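Local coordinates for secreted protein (PDB 5LXZ), which probably acts as a copper-radical oxidase related to galactose oxidase, using a copper ion and a protein-based radical to oxidise its substrate, at residues P454-N459 with E493-I498; I29-L34 with M473-D478; K403-P408 with S433-A438; E22-N27 with G67-V72. The protein carries 1 engineered substitution. One frame throughout, in Å; residues are numbered along the deposited sequence.

The four contacts follow one side of a Kelch beta-propeller, running across its neighbouring blades. Contact 1 is central: its centre lies about 10 Å from that of contact 2, about 12 Å from contact 3 and about 16 Å from contact 4, whereas the centres of contacts 3 and 4 are about 27 Å apart. Contacts 1 and 2 share a sheet, in which the N-terminal strand 14-18 joins strands 462-466, 472-476 and 496-500 in one blade; contacts 2 and 4 share the sheet containing strands 30-33 and 69-71. Along the chain, contact 3 is nested inside the loop closed by contact 2, while contact 2 crosses both 1 and 4. Contacts 1, 2 and 4 thus lie at or next to the ring closure, contact 3 one blade before it.

Contact 1. Residues P454-N459 with E493-I498; sequences PLVGRN and EQRIEI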
# COMPACT_ATOMS: atom_id res chain seq x y z
N PRO A 454 3.15 -3.50 20.99
CA PRO A 454 4.42 -3.28 20.32
C PRO A 454 5.33 -2.33 21.07
O PRO A 454 4.86 -1.50 21.87
CB PRO A 454 4.02 -2.63 18.97
CG PRO A 454 2.59 -2.27 19.07
CD PRO A 454 1.99 -2.91 20.30
N LEU A 455 6.62 -2.45 20.80
CA LEU A 455 7.60 -1.61 21.47
C LEU A 455 7.88 -0.32 20.76
O LEU A 455 8.29 0.65 21.37
CB LEU A 455 8.92 -2.38 21.62
CG LEU A 455 8.82 -3.71 22.36
CD1 LEU A 455 10.16 -4.42 22.42
CD2 LEU A 455 8.21 -3.60 23.75
N VAL A 456 7.71 -0.33 19.44
CA VAL A 456 8.04 0.81 18.62
C VAL A 456 6.76 1.29 17.94
O VAL A 456 6.02 0.49 17.36
CB VAL A 456 9.06 0.38 17.54
CG1 VAL A 456 9.37 1.52 16.56
CG2 VAL A 456 10.34 -0.10 18.19
N GLY A 457 6.55 2.60 17.93
CA GLY A 457 5.43 3.22 17.25
C GLY A 457 5.61 3.19 15.75
O GLY A 457 6.69 3.40 15.23
N ARG A 458 4.51 2.90 15.04
CA ARG A 458 4.52 2.77 13.56
C ARG A 458 3.34 3.51 12.96
O ARG A 458 2.20 3.12 13.19
CB ARG A 458 4.53 1.28 13.16
CG ARG A 458 5.97 0.68 13.13
CD ARG A 458 6.00 -0.77 12.74
NE ARG A 458 5.48 -1.58 13.81
CZ ARG A 458 6.20 -1.99 14.85
NH1 ARG A 458 5.61 -2.74 15.75
NH2 ARG A 458 7.49 -1.66 14.98
N ASN A 459 3.60 4.59 12.22
CA ASN A 459 2.55 5.38 11.57
C ASN A 459 2.78 5.31 10.07
O ASN A 459 2.83 4.19 9.54
CB ASN A 459 2.31 6.76 12.23
CG ASN A 459 3.49 7.73 12.15
OD1 ASN A 459 3.74 8.36 11.11
ND2 ASN A 459 4.20 7.89 13.27
N GLU A 493 12.05 6.05 11.52
CA GLU A 493 12.25 4.95 12.42
C GLU A 493 12.99 3.85 11.69
O GLU A 493 12.45 3.22 10.78
CB GLU A 493 10.91 4.47 12.96
CG GLU A 493 11.01 3.25 13.84
CD GLU A 493 11.83 3.58 15.07
OE1 GLU A 493 11.31 4.29 15.98
OE2 GLU A 493 13.00 3.16 15.08
N GLN A 494 14.23 3.59 12.09
CA GLN A 494 15.07 2.58 11.46
C GLN A 494 15.10 1.27 12.21
O GLN A 494 15.65 0.29 11.72
CB GLN A 494 16.50 3.14 11.23
CG GLN A 494 16.51 4.37 10.35
CD GLN A 494 17.91 4.75 9.90
OE1 GLN A 494 18.85 4.67 10.72
NE2 GLN A 494 18.06 5.17 8.64
N ARG A 495 14.43 1.20 13.35
CA ARG A 495 14.39 -0.05 14.06
C ARG A 495 13.37 -1.00 13.42
O ARG A 495 12.36 -0.56 12.84
CB ARG A 495 14.04 0.18 15.52
CG ARG A 495 15.13 0.91 16.28
CD ARG A 495 14.70 1.22 17.69
NE ARG A 495 13.63 2.19 17.70
CZ ARG A 495 12.95 2.56 18.77
NH1 ARG A 495 13.22 2.00 19.95
NH2 ARG A 495 11.98 3.45 18.66
N ILE A 496 13.62 -2.29 13.57
CA ILE A 496 12.79 -3.37 13.10
C ILE A 496 12.31 -4.12 14.36
O ILE A 496 13.09 -4.21 15.31
CB ILE A 496 13.71 -4.24 12.21
CG1 ILE A 496 14.22 -3.43 11.01
CG2 ILE A 496 13.01 -5.48 11.69
CD1 ILE A 496 13.08 -2.93 10.12
N GLU A 497 11.10 -4.66 14.37
CA GLU A 497 10.65 -5.51 15.46
C GLU A 497 10.25 -6.86 14.90
O GLU A 497 9.77 -6.97 13.77
CB GLU A 497 9.45 -4.92 16.18
CG GLU A 497 9.76 -3.88 17.23
CD GLU A 497 8.50 -3.46 18.01
OE1 GLU A 497 7.77 -2.59 17.55
OE2 GLU A 497 8.24 -3.98 19.10
N ILE A 498 10.41 -7.88 15.73
CA ILE A 498 9.80 -9.18 15.49
C ILE A 498 8.77 -9.45 16.53
O ILE A 498 9.06 -9.30 17.73
CB ILE A 498 10.86 -10.27 15.57
CG1 ILE A 498 11.96 -9.96 14.60
CG2 ILE A 498 10.28 -11.66 15.33
CD1 ILE A 498 11.56 -9.92 13.20
O HOH W 1 8.73 5.04 15.92
O HOH W 2 9.39 -0.10 13.02
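Glu497 is the hub of this contact, its carboxylate receiving four N-H bonds from the loop 454-459. Leu455 N donates to OE2 of Glu497 on the syn side at 2.8 Å, and Val456 N reaches OE1 of Glu497 at 2.9 Å from above the carboxylate plane. In the conformer described, one of two, Arg458 points end-on at the same OE1: its NH2 lies 2.7 Å from Glu497 OE1 on the anti lone pair, and NH1 also donates to it. The guanidinium and carboxylate planes are 47° apart. A glutamate suits this place because an extended chain carries its charge from the strand to two consecutive amides.

Val456 adds the apolar part. CG2 sits over the centre of one face of the Arg495 guanidinium, 3.8 Å from CZ of Arg495, while CG1 meets Glu493 OE1. That guanidinium is itself held flat by Glu493, through the side-on pair NE to OE2 and NH2 to OE1. One water bridges Gly457 O and Glu493 OE1.

Further out, Gln409 accepts from Arg458 NE and Trp15 packs on Arg458 and Glu497. The two backbone N-H bonds to Glu497 join the loop between strands 447-450 and 462-466 to strand 496-500 of the following propeller blade.

Contact 2. Residues I29-L34 with M473-D478; sequences IHAALL and MFFGSD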
# COMPACT_ATOMS: atom_id res chain seq x y z
N ILE A 29 10.66 1.42 3.59
CA ILE A 29 9.29 1.86 3.29
C ILE A 29 8.47 0.75 2.59
O ILE A 29 7.24 0.77 2.66
CB ILE A 29 9.29 3.16 2.48
CG1 ILE A 29 9.92 4.27 3.36
CG2 ILE A 29 7.91 3.58 2.01
CD1 ILE A 29 10.27 5.51 2.59
N HIS A 30 9.12 -0.24 2.00
CA HIS A 30 8.47 -1.38 1.39
C HIS A 30 9.18 -2.60 1.87
O HIS A 30 10.43 -2.60 1.95
CB HIS A 30 8.67 -1.33 -0.14
CG HIS A 30 8.27 -0.06 -0.79
ND1 HIS A 30 7.14 0.05 -1.59
CD2 HIS A 30 8.82 1.17 -0.78
CE1 HIS A 30 7.03 1.29 -2.03
NE2 HIS A 30 8.02 1.99 -1.53
N ALA A 31 8.46 -3.69 2.06
CA ALA A 31 9.11 -4.96 2.27
C ALA A 31 8.31 -6.07 1.65
O ALA A 31 7.08 -5.97 1.52
CB ALA A 31 9.35 -5.22 3.73
N ALA A 32 9.01 -7.11 1.24
CA ALA A 32 8.37 -8.27 0.66
C ALA A 32 9.10 -9.52 1.10
O ALA A 32 10.32 -9.58 1.03
CB ALA A 32 8.36 -8.18 -0.85
N LEU A 33 8.36 -10.54 1.53
CA LEU A 33 8.93 -11.83 1.76
C LEU A 33 9.12 -12.52 0.44
O LEU A 33 8.22 -12.56 -0.35
CB LEU A 33 8.07 -12.66 2.70
CG LEU A 33 8.54 -14.10 2.87
CD1 LEU A 33 9.88 -14.14 3.58
CD2 LEU A 33 7.51 -14.91 3.65
N LEU A 34 10.34 -13.01 0.18
CA LEU A 34 10.68 -13.70 -1.06
C LEU A 34 10.65 -15.20 -0.85
O LEU A 34 10.75 -15.71 0.27
CB LEU A 34 12.10 -13.30 -1.46
CG LEU A 34 12.36 -11.79 -1.52
CD1 LEU A 34 13.85 -11.59 -1.75
CD2 LEU A 34 11.52 -11.13 -2.58
N MET A 473 7.62 -9.65 11.09
CA MET A 473 8.54 -8.52 11.12
C MET A 473 7.75 -7.25 10.86
O MET A 473 6.90 -7.21 9.96
CB MET A 473 9.63 -8.69 10.08
CG MET A 473 10.69 -7.62 10.11
SD MET A 473 10.32 -6.15 9.15
CE MET A 473 10.62 -6.80 7.51
N PHE A 474 8.06 -6.22 11.63
CA PHE A 474 7.47 -4.91 11.51
C PHE A 474 8.56 -3.90 11.22
O PHE A 474 9.66 -3.95 11.76
CB PHE A 474 6.76 -4.54 12.81
CG PHE A 474 5.42 -5.20 12.96
CD1 PHE A 474 5.32 -6.58 13.24
CD2 PHE A 474 4.23 -4.47 12.84
CE1 PHE A 474 4.07 -7.21 13.37
CE2 PHE A 474 3.01 -5.10 12.99
CZ PHE A 474 2.91 -6.46 13.22
N PHE A 475 8.27 -2.96 10.31
CA PHE A 475 9.27 -1.99 9.88
C PHE A 475 8.68 -0.62 9.69
O PHE A 475 7.47 -0.44 9.59
CB PHE A 475 9.90 -2.43 8.54
CG PHE A 475 8.92 -2.46 7.41
CD1 PHE A 475 8.71 -1.31 6.62
CD2 PHE A 475 8.21 -3.60 7.10
CE1 PHE A 475 7.80 -1.31 5.57
CE2 PHE A 475 7.29 -3.60 6.04
CZ PHE A 475 7.10 -2.45 5.29
N GLY A 476 9.57 0.37 9.58
CA GLY A 476 9.22 1.69 9.17
C GLY A 476 8.73 2.60 10.25
O GLY A 476 8.89 2.29 11.44
N SER A 477 8.18 3.73 9.81
CA SER A 477 7.45 4.78 10.53
C SER A 477 8.11 6.11 10.36
O SER A 477 9.27 6.31 10.75
CB SER A 477 7.26 4.52 12.02
OG SER A 477 6.25 5.42 12.46
N ASP A 478 7.35 7.05 9.83
CA ASP A 478 7.87 8.32 9.37
C ASP A 478 7.07 9.46 9.94
O ASP A 478 6.33 10.15 9.24
CB ASP A 478 7.81 8.27 7.83
CG ASP A 478 8.71 9.27 7.13
OD1 ASP A 478 9.37 10.12 7.79
OD2 ASP A 478 8.82 9.17 5.89
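Strand 30-33, carrying Ala31, and strand 473-476, carrying Phe475, run nearly antiparallel (158°) with axes 8.3 Å apart, and no hydrogen bond joins them: they belong to different sheets and meet through side chains.

The Phe475 ring spans the distance between the strands. Its ring carbon CG stands between the backbone N and the carbonyl carbon (chi1 64°), which sends the ring out toward strand 30-33. There CE2 of Phe475 lies 3.5 Å from CB of Ala31, and the small methyl suits the place because it lets the large ring come close to the backbone. At the other side of the ring, CE1 of Phe475 meets Ile29 O at 3.6 Å, with the oxygen near the ring plane at its edge. That carbonyl also accepts a hydrogen bond from Thr547 OG1. Met473 contributes more loosely, its CE 4.3 Å from Ala31 CB.

Ile29 and His30 both face Val42, forming a classic beta bulge at the start of their strand. At the far end of the other segment, Asp478 OD2 accepts from ND1 of His461, a copper ligand, and so probably helps orient that imidazole.

All the touching residues are buried, and their contact is apolar and van der Waals, save for the carbonyl at the ring edge. Between these two strands the fit is one of shape, with no hydrogen bond across.

Contact 3. Residues K403-P408 with S433-A438; sequences KGTRYP and SNILQA
Two loops of the Kelch propeller meet here: 403-408 leads from the outer strand of one blade to the first strand of the next, and 433-438 leads into the third strand of that next blade. Their meeting point is the CD1 methyl of Ile435. It reaches Thr405 OG1 and Gly404 O, each at 3.4 Å, and CB of Lys403 at 4.1 Å. CG1 of Ile435 lies beside the backbone N (chi1 -60°) and CD1 continues outward with chi2 164°, which carries the methyl across to the other loop; a long, branched aliphatic chain suits such a reach.

Thr405 keeps its hydroxyl turned to its own loop, where OG1 donates to Lys403 O at 2.8 Å, from above the carbonyl plane. The methyl of Ile435 thus packs against an oxygen already engaged. Beside it, the extended Lys403 passes Gln437, and a water accepts from Lys403 N at 3.1 Å while donating to Gln437 OE1 at 2.8 Å. The Gln437 amide is held further by Arg439 and Glu402.

Leu436 centres an inverse gamma turn, closed by a weak bond from Gln437 N to Ile435 O. Backbone bonds from Thr405 to Gly370 and Ser380 tie its loop to the preceding blade. The loop entering a Kelch blade here packs on the loop between that blade's second and third strands.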
# COMPACT_ATOMS: atom_id res chain seq x y z
N LYS A 403 -9.25 3.35 19.65
CA LYS A 403 -8.99 4.71 19.23
C LYS A 403 -9.03 4.75 17.73
O LYS A 403 -8.76 3.76 17.09
CB LYS A 403 -7.58 5.12 19.68
CG LYS A 403 -7.45 5.17 21.19
CD LYS A 403 -6.01 5.36 21.58
CE LYS A 403 -5.90 5.31 23.10
NZ LYS A 403 -4.55 5.67 23.55
N GLY A 404 -9.33 5.91 17.18
CA GLY A 404 -9.20 6.11 15.76
C GLY A 404 -7.76 5.87 15.37
O GLY A 404 -6.83 6.33 16.02
N THR A 405 -7.58 5.15 14.28
CA THR A 405 -6.25 4.63 13.91
C THR A 405 -5.99 4.76 12.42
O THR A 405 -6.59 4.00 11.65
CB THR A 405 -6.16 3.13 14.28
OG1 THR A 405 -6.48 2.95 15.68
CG2 THR A 405 -4.77 2.60 14.06
N ARG A 406 -5.10 5.69 12.03
CA ARG A 406 -4.49 5.68 10.71
C ARG A 406 -3.36 4.66 10.65
O ARG A 406 -2.67 4.41 11.64
CB ARG A 406 -3.87 7.03 10.37
CG ARG A 406 -4.81 8.18 10.14
CD ARG A 406 -4.00 9.40 9.87
NE ARG A 406 -4.79 10.54 9.44
CZ ARG A 406 -5.16 10.80 8.18
NH1 ARG A 406 -4.93 9.93 7.19
NH2 ARG A 406 -5.78 11.92 7.89
N TYR A 407 -3.10 4.12 9.46
CA TYR A 407 -1.92 3.30 9.21
C TYR A 407 -1.82 1.97 9.97
O TYR A 407 -0.72 1.51 10.20
CB TYR A 407 -0.59 4.05 9.44
CG TYR A 407 -0.58 5.50 9.08
CD1 TYR A 407 -0.50 5.94 7.75
CD2 TYR A 407 -0.58 6.45 10.07
CE1 TYR A 407 -0.47 7.29 7.44
CE2 TYR A 407 -0.56 7.79 9.73
CZ TYR A 407 -0.46 8.20 8.42
OH TYR A 407 -0.42 9.57 8.13
N PRO A 408 -2.93 1.35 10.40
CA PRO A 408 -2.72 0.09 11.13
C PRO A 408 -2.06 -0.93 10.25
O PRO A 408 -2.38 -1.05 9.04
CB PRO A 408 -4.15 -0.37 11.47
CG PRO A 408 -4.96 0.23 10.36
CD PRO A 408 -4.34 1.57 10.05
N SER A 433 1.14 10.71 18.50
CA SER A 433 -0.08 9.93 18.53
C SER A 433 0.03 8.47 18.09
O SER A 433 -0.98 7.83 17.86
CB SER A 433 -1.17 10.64 17.73
OG SER A 433 -0.80 10.75 16.36
N ASN A 434 1.25 7.94 18.03
CA ASN A 434 1.40 6.49 17.79
C ASN A 434 0.63 5.69 18.83
O ASN A 434 0.61 6.05 20.01
CB ASN A 434 2.85 6.07 17.83
CG ASN A 434 3.61 6.47 16.61
OD1 ASN A 434 3.04 6.63 15.54
ND2 ASN A 434 4.92 6.58 16.74
N ILE A 435 -0.04 4.66 18.37
CA ILE A 435 -0.86 3.78 19.20
C ILE A 435 -0.06 2.50 19.40
O ILE A 435 0.05 1.69 18.47
CB ILE A 435 -2.21 3.50 18.56
CG1 ILE A 435 -2.98 4.80 18.36
CG2 ILE A 435 -3.01 2.52 19.40
CD1 ILE A 435 -4.15 4.66 17.39
N LEU A 436 0.45 2.28 20.60
CA LEU A 436 1.26 1.08 20.84
C LEU A 436 0.33 -0.02 21.38
O LEU A 436 0.36 -0.42 22.56
CB LEU A 436 2.52 1.36 21.69
CG LEU A 436 3.71 1.96 20.91
CD1 LEU A 436 3.41 3.34 20.36
CD2 LEU A 436 4.98 2.05 21.75
N GLN A 437 -0.52 -0.52 20.49
CA GLN A 437 -1.48 -1.57 20.78
C GLN A 437 -1.50 -2.56 19.65
O GLN A 437 -1.32 -2.16 18.49
CB GLN A 437 -2.90 -1.07 20.95
CG GLN A 437 -3.07 -0.09 22.08
CD GLN A 437 -4.48 0.41 22.22
OE1 GLN A 437 -5.37 0.09 21.44
NE2 GLN A 437 -4.69 1.24 23.24
N ALA A 438 -1.64 -3.82 19.98
CA ALA A 438 -1.81 -4.89 19.02
C ALA A 438 -2.97 -5.77 19.40
O ALA A 438 -3.20 -6.01 20.61
CB ALA A 438 -0.55 -5.73 18.89
O HOH W 3 -7.06 1.21 19.53

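Contact 4. Residues E22-N27 with G67-V72; sequences EKYRQN and GTIKKV
Tyr24 and Ile69 join the loop linking strand 14-18 to strand 30-33 with strand 69-71, the outermost strand of the next propeller blade, in a surface contact between consecutive blades.

The clearest interaction is a CH-pi contact. CG2 of Ile69 lies over one face of the Tyr24 ring, 4.0 Å from the centroid and 26° off the normal, and is displaced toward the rim, where CG of Tyr24 is its nearest ring atom at 3.6 Å. In Ile69 the CG1 branch is anti to the backbone N (chi1 -173°), leaving CG2 as the branch turned to the ring. Lys23 CG covers the opposite face over its centre, so the ring is sandwiched between aliphatic groups from both segments. A tyrosine suits this place since its flat faces pack while its hydroxyl can stay near the surface.

Other apolar packing comes from lysine methylenes. CG of Lys71 approaches the edge of the Tyr24 ring, 3.9 Å from CD1 of Tyr24, and the rest of that extended chain continues toward the Lys23 backbone. Lysines fit a position exposed to solvent because their carbon chains pack and their ammonium groups can reach water or a counter-charge; Lys70, pointing the other way, pairs with Glu234.

Polar bonds shape the surroundings. Arg25 N donates to Glu22 O, closing the 3-10 segment 22-24, Arg60 grips the carbonyls of Tyr24 and Arg25, and Gly67 and Thr68 form a G1 beta bulge facing Asp63. The two lysine side chains cross at about a right angle, Lys23 CG 4.2 Å from Lys71 CE; the same CE of Lys71 lies 3.1 Å from the backbone O of Lys23.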
# COMPACT_ATOMS: atom_id res chain seq x y z
N GLU A 22 24.90 -0.08 12.06
CA GLU A 22 24.64 1.22 11.44
C GLU A 22 24.87 1.23 9.93
O GLU A 22 24.10 1.84 9.17
CB GLU A 22 25.47 2.36 12.08
CG GLU A 22 24.84 3.00 13.31
CD GLU A 22 25.51 4.30 13.73
OE1 GLU A 22 25.96 5.06 12.83
OE2 GLU A 22 25.57 4.59 14.95
N LYS A 23 25.91 0.52 9.48
CA LYS A 23 26.21 0.44 8.06
C LYS A 23 25.00 -0.02 7.22
O LYS A 23 24.88 0.38 6.06
CB LYS A 23 27.37 -0.54 7.84
CG LYS A 23 27.66 -0.94 6.40
CD LYS A 23 29.04 -1.54 6.27
CE LYS A 23 29.17 -2.86 7.00
NZ LYS A 23 30.39 -3.55 6.50
N TYR A 24 24.15 -0.86 7.80
CA TYR A 24 23.03 -1.47 7.05
C TYR A 24 21.72 -0.78 7.30
O TYR A 24 20.69 -1.17 6.68
CB TYR A 24 22.88 -2.95 7.37
CG TYR A 24 24.07 -3.74 6.94
CD1 TYR A 24 24.32 -3.97 5.59
CD2 TYR A 24 24.98 -4.22 7.86
CE1 TYR A 24 25.44 -4.68 5.18
CE2 TYR A 24 26.09 -4.95 7.46
CZ TYR A 24 26.31 -5.18 6.13
OH TYR A 24 27.43 -5.87 5.72
N ARG A 25 21.69 0.21 8.17
CA ARG A 25 20.41 0.88 8.44
C ARG A 25 19.93 1.64 7.21
O ARG A 25 20.70 2.08 6.37
CB ARG A 25 20.50 1.80 9.63
CG ARG A 25 20.71 1.01 10.89
CD ARG A 25 20.80 1.90 12.10
NE ARG A 25 21.38 1.14 13.20
CZ ARG A 25 21.71 1.63 14.40
NH1 ARG A 25 21.48 2.90 14.69
NH2 ARG A 25 22.23 0.82 15.31
N GLN A 26 18.61 1.77 7.09
CA GLN A 26 17.99 2.55 6.05
C GLN A 26 16.59 2.86 6.50
O GLN A 26 16.14 2.35 7.53
CB GLN A 26 17.97 1.78 4.72
CG GLN A 26 17.14 0.53 4.83
CD GLN A 26 16.98 -0.23 3.53
OE1 GLN A 26 17.83 -0.15 2.62
NE2 GLN A 26 15.91 -0.99 3.43
N ASN A 27 15.90 3.65 5.70
CA ASN A 27 14.50 3.97 5.95
C ASN A 27 13.62 3.02 5.13
O ASN A 27 13.19 3.38 4.04
CB ASN A 27 14.19 5.40 5.58
CG ASN A 27 14.99 6.42 6.39
OD1 ASN A 27 15.67 6.08 7.35
ND2 ASN A 27 14.85 7.67 6.00
N GLY A 67 19.94 -14.27 10.54
CA GLY A 67 20.08 -12.95 11.15
C GLY A 67 20.86 -11.91 10.34
O GLY A 67 20.93 -10.74 10.72
N THR A 68 21.38 -12.32 9.21
CA THR A 68 22.29 -11.55 8.42
C THR A 68 21.57 -10.63 7.43
O THR A 68 20.40 -10.84 7.07
CB THR A 68 23.19 -12.48 7.64
OG1 THR A 68 22.40 -13.40 6.90
CG2 THR A 68 24.09 -13.27 8.61
N ILE A 69 22.30 -9.64 6.97
CA ILE A 69 21.74 -8.61 6.12
C ILE A 69 22.76 -8.21 5.09
O ILE A 69 23.97 -8.19 5.37
CB ILE A 69 21.15 -7.45 6.96
CG1 ILE A 69 20.41 -6.44 6.07
CG2 ILE A 69 22.19 -6.73 7.79
CD1 ILE A 69 19.29 -5.71 6.80
N LYS A 70 22.32 -7.90 3.89
CA LYS A 70 23.20 -7.37 2.86
C LYS A 70 22.54 -6.23 2.11
O LYS A 70 21.32 -6.13 2.07
CB LYS A 70 23.65 -8.44 1.88
CG LYS A 70 22.54 -9.07 1.06
CD LYS A 70 23.05 -10.04 -0.00
CE LYS A 70 23.24 -9.36 -1.35
NZ LYS A 70 23.36 -10.39 -2.40
N LYS A 71 23.37 -5.39 1.52
CA LYS A 71 22.92 -4.35 0.63
C LYS A 71 22.75 -4.91 -0.75
O LYS A 71 23.48 -5.81 -1.18
CB LYS A 71 23.91 -3.19 0.60
CG LYS A 71 24.20 -2.59 1.95
CD LYS A 71 24.82 -1.22 1.80
CE LYS A 71 25.01 -0.60 3.16
NZ LYS A 71 25.70 0.71 3.05
N VAL A 72 21.74 -4.37 -1.45
CA VAL A 72 21.49 -4.66 -2.85
C VAL A 72 21.58 -3.38 -3.69
O VAL A 72 20.96 -2.39 -3.38
CB VAL A 72 20.07 -5.27 -3.04
CG1 VAL A 72 19.79 -5.49 -4.51
CG2 VAL A 72 19.98 -6.58 -2.31